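Local coordinates for N-acetylneuraminate lyase (Fusobacterium nucleatum subsp. nucleatum ATCC 25586, PDB 5ZKA), which belongs to the dihydrodipicolinate synthetase family, as an N-acetylneuraminate lyase built on a TIM-barrel fold, at residues S23-P28 / R41-Y46. Residues are numbered along the deposited sequence; the frame is centred on the assembly and turned at random.
Sequences SALMVP and REIIRY
Ile43 lies against the puckered Pro28 ring and over one face of the planar Met26 peptide carbonyl. Its CD1 methyl stands over the ring at the CD side, 3.5 Å from Pro28 CD and 3.9 Å from Pro28 CG. The same methyl sits almost straight above Met26 O, at 3.6 Å, while Ile43 CG2 approaches that oxygen from the same side of the carbonyl plane, at a lower angle and farther out, 3.7 Å from Met26 O. Two methyl groups thus lie against a buried carbonyl oxygen that has no hydrogen-bond partner in the model. The extended end of Ile43 (chi2 177°) carries CD1 out to the proline; CG2, the other branch, meets both Met26 O and Leu25.

Leu25 makes the second half of the contact. Its fork, swung opposite the backbone N by a chi1 of -175°, slants across both isoleucines: Leu25 CD1 rests 3.8 Å from Ile43 CG2, and Leu25 CD2 lies 3.7 Å from Ile44 CG1. Beyond this packing, Asn224 of helix 223-237 touches both Met26 and Ile43, and Ala80 and Glu83 of helix 70-84 touch Ile44.

This is buried, mostly apolar packing, with one carbonyl oxygen enclosed in it, between helix 37-49 and the chain leaving strand 20-24, the first strand and helix of a beta-alpha-beta unit completed by strand 55-58, as in a TIM barrel.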
loop_
_atom_site.group_PDB
_atom_site.type_symbol
_atom_site.label_atom_id
_atom_site.label_comp_id
_atom_site.label_asym_id
_atom_site.label_seq_id
_atom_site.Cartn_x
_atom_site.Cartn_y
_atom_site.Cartn_z
ATOM N N SER A 23 1.723 -11.269 -18.315
ATOM C CA SER A 23 0.449 -11.901 -17.996
ATOM C C SER A 23 0.700 -13.207 -17.256
ATOM O O SER A 23 1.504 -14.031 -17.699
ATOM C CB SER A 23 -0.354 -12.193 -19.264
ATOM O OG SER A 23 -0.952 -11.011 -19.777
ATOM N N ALA A 24 0.002 -13.403 -16.142
ATOM C CA ALA A 24 -0.064 -14.722 -15.522
ATOM C C ALA A 24 -1.016 -15.535 -16.372
ATOM O O ALA A 24 -2.237 -15.339 -16.331
ATOM C CB ALA A 24 -0.526 -14.632 -14.071
ATOM N N LEU A 25 -0.439 -16.408 -17.187
ATOM C CA LEU A 25 -1.162 -17.045 -18.271
ATOM C C LEU A 25 -2.304 -17.908 -17.750
ATOM O O LEU A 25 -2.102 -18.806 -16.930
ATOM C CB LEU A 25 -0.184 -17.883 -19.093
ATOM C CG LEU A 25 -0.754 -18.542 -20.343
ATOM C CD1 LEU A 25 -1.135 -17.461 -21.349
ATOM C CD2 LEU A 25 0.266 -19.507 -20.934
ATOM N N MET A 26 -3.509 -17.641 -18.238
ATOM C CA MET A 26 -4.638 -18.505 -17.932
ATOM C C MET A 26 -4.649 -19.714 -18.855
ATOM O O MET A 26 -4.157 -19.667 -19.988
ATOM C CB MET A 26 -5.948 -17.742 -18.073
ATOM C CG MET A 26 -5.983 -16.506 -17.203
ATOM S SD MET A 26 -7.592 -16.243 -16.464
ATOM C CE MET A 26 -7.801 -17.703 -15.453
ATOM N N VAL A 27 -5.233 -20.802 -18.366
ATOM C CA VAL A 27 -5.232 -22.081 -19.061
ATOM C C VAL A 27 -6.674 -22.517 -19.250
ATOM O O VAL A 27 -7.442 -22.516 -18.284
ATOM C CB VAL A 27 -4.442 -23.162 -18.302
ATOM C CG1 VAL A 27 -4.539 -24.505 -19.049
ATOM C CG2 VAL A 27 -2.996 -22.728 -18.156
ATOM N N PRO A 28 -7.095 -22.871 -20.472
ATOM C CA PRO A 28 -8.458 -23.363 -20.664
ATOM C C PRO A 28 -8.534 -24.865 -20.467
ATOM O O PRO A 28 -7.748 -25.632 -21.041
ATOM C CB PRO A 28 -8.780 -22.954 -22.108
ATOM C CG PRO A 28 -7.459 -22.970 -22.799
ATOM C CD PRO A 28 -6.406 -22.626 -21.751
ATOM N N ARG A 41 -3.212 -22.230 -26.912
ATOM C CA ARG A 41 -2.488 -21.481 -27.932
ATOM C C ARG A 41 -3.199 -20.173 -28.275
ATOM O O ARG A 41 -2.545 -19.150 -28.510
ATOM C CB ARG A 41 -2.298 -22.352 -29.175
ATOM C CG ARG A 41 -1.454 -23.599 -28.867
ATOM C CD ARG A 41 -1.131 -24.410 -30.116
ATOM N NE ARG A 41 -0.356 -25.595 -29.760
ATOM C CZ ARG A 41 0.971 -25.670 -29.796
ATOM N NH1 ARG A 41 1.686 -24.628 -30.194
ATOM N NH2 ARG A 41 1.582 -26.792 -29.433
ATOM N N GLU A 42 -4.538 -20.179 -28.297
ATOM C CA GLU A 42 -5.274 -18.951 -28.595
ATOM C C GLU A 42 -5.073 -17.904 -27.507
ATOM O O GLU A 42 -4.982 -16.705 -27.798
ATOM C CB GLU A 42 -6.763 -19.250 -28.766
ATOM C CG GLU A 42 -7.085 -20.066 -30.027
ATOM C CD GLU A 42 -8.573 -20.241 -30.238
ATOM O OE1 GLU A 42 -9.356 -19.637 -29.472
ATOM O OE2 GLU A 42 -8.960 -21.000 -31.157
ATOM N N ILE A 43 -5.027 -18.333 -26.245
ATOM C CA ILE A 43 -4.812 -17.378 -25.162
ATOM C C ILE A 43 -3.404 -16.806 -25.232
ATOM O O ILE A 43 -3.190 -15.605 -25.027
ATOM C CB ILE A 43 -5.079 -18.044 -23.802
ATOM C CG1 ILE A 43 -6.549 -18.442 -23.668
ATOM C CG2 ILE A 43 -4.672 -17.110 -22.661
ATOM C CD1 ILE A 43 -6.851 -19.181 -22.347
ATOM N N ILE A 44 -2.420 -17.661 -25.505
ATOM C CA ILE A 44 -1.045 -17.203 -25.677
ATOM C C ILE A 44 -0.955 -16.195 -26.818
ATOM O O ILE A 44 -0.348 -15.126 -26.675
ATOM C CB ILE A 44 -0.112 -18.406 -25.918
ATOM C CG1 ILE A 44 -0.007 -19.258 -24.651
ATOM C CG2 ILE A 44 1.260 -17.934 -26.361
ATOM C CD1 ILE A 44 0.518 -20.671 -24.900
ATOM N N ARG A 45 -1.534 -16.533 -27.978
ATOM C CA ARG A 45 -1.491 -15.616 -29.115
ATOM C C ARG A 45 -2.153 -14.281 -28.783
ATOM O O ARG A 45 -1.640 -13.219 -29.148
ATOM C CB ARG A 45 -2.151 -16.254 -30.341
ATOM C CG ARG A 45 -1.349 -17.392 -30.958
ATOM C CD ARG A 45 -0.524 -16.955 -32.184
ATOM N NE ARG A 45 0.434 -15.887 -31.876
ATOM C CZ ARG A 45 1.635 -16.080 -31.334
ATOM N NH1 ARG A 45 2.041 -17.304 -31.019
ATOM N NH2 ARG A 45 2.431 -15.046 -31.089
ATOM N N TYR A 46 -3.286 -14.310 -28.075
ATOM C CA TYR A 46 -3.944 -13.062 -27.692
ATOM C C TYR A 46 -3.038 -12.202 -26.815
ATOM O O TYR A 46 -2.915 -10.992 -27.034
ATOM C CB TYR A 46 -5.257 -13.369 -26.971
ATOM C CG TYR A 46 -6.136 -12.164 -26.731
ATOM C CD1 TYR A 46 -6.909 -11.631 -27.756
ATOM C CD2 TYR A 46 -6.221 -11.581 -25.474
ATOM C CE1 TYR A 46 -7.724 -10.527 -27.533
ATOM C CE2 TYR A 46 -7.025 -10.489 -25.247
ATOM C CZ TYR A 46 -7.775 -9.963 -26.281
ATOM O OH TYR A 46 -8.582 -8.873 -26.040
#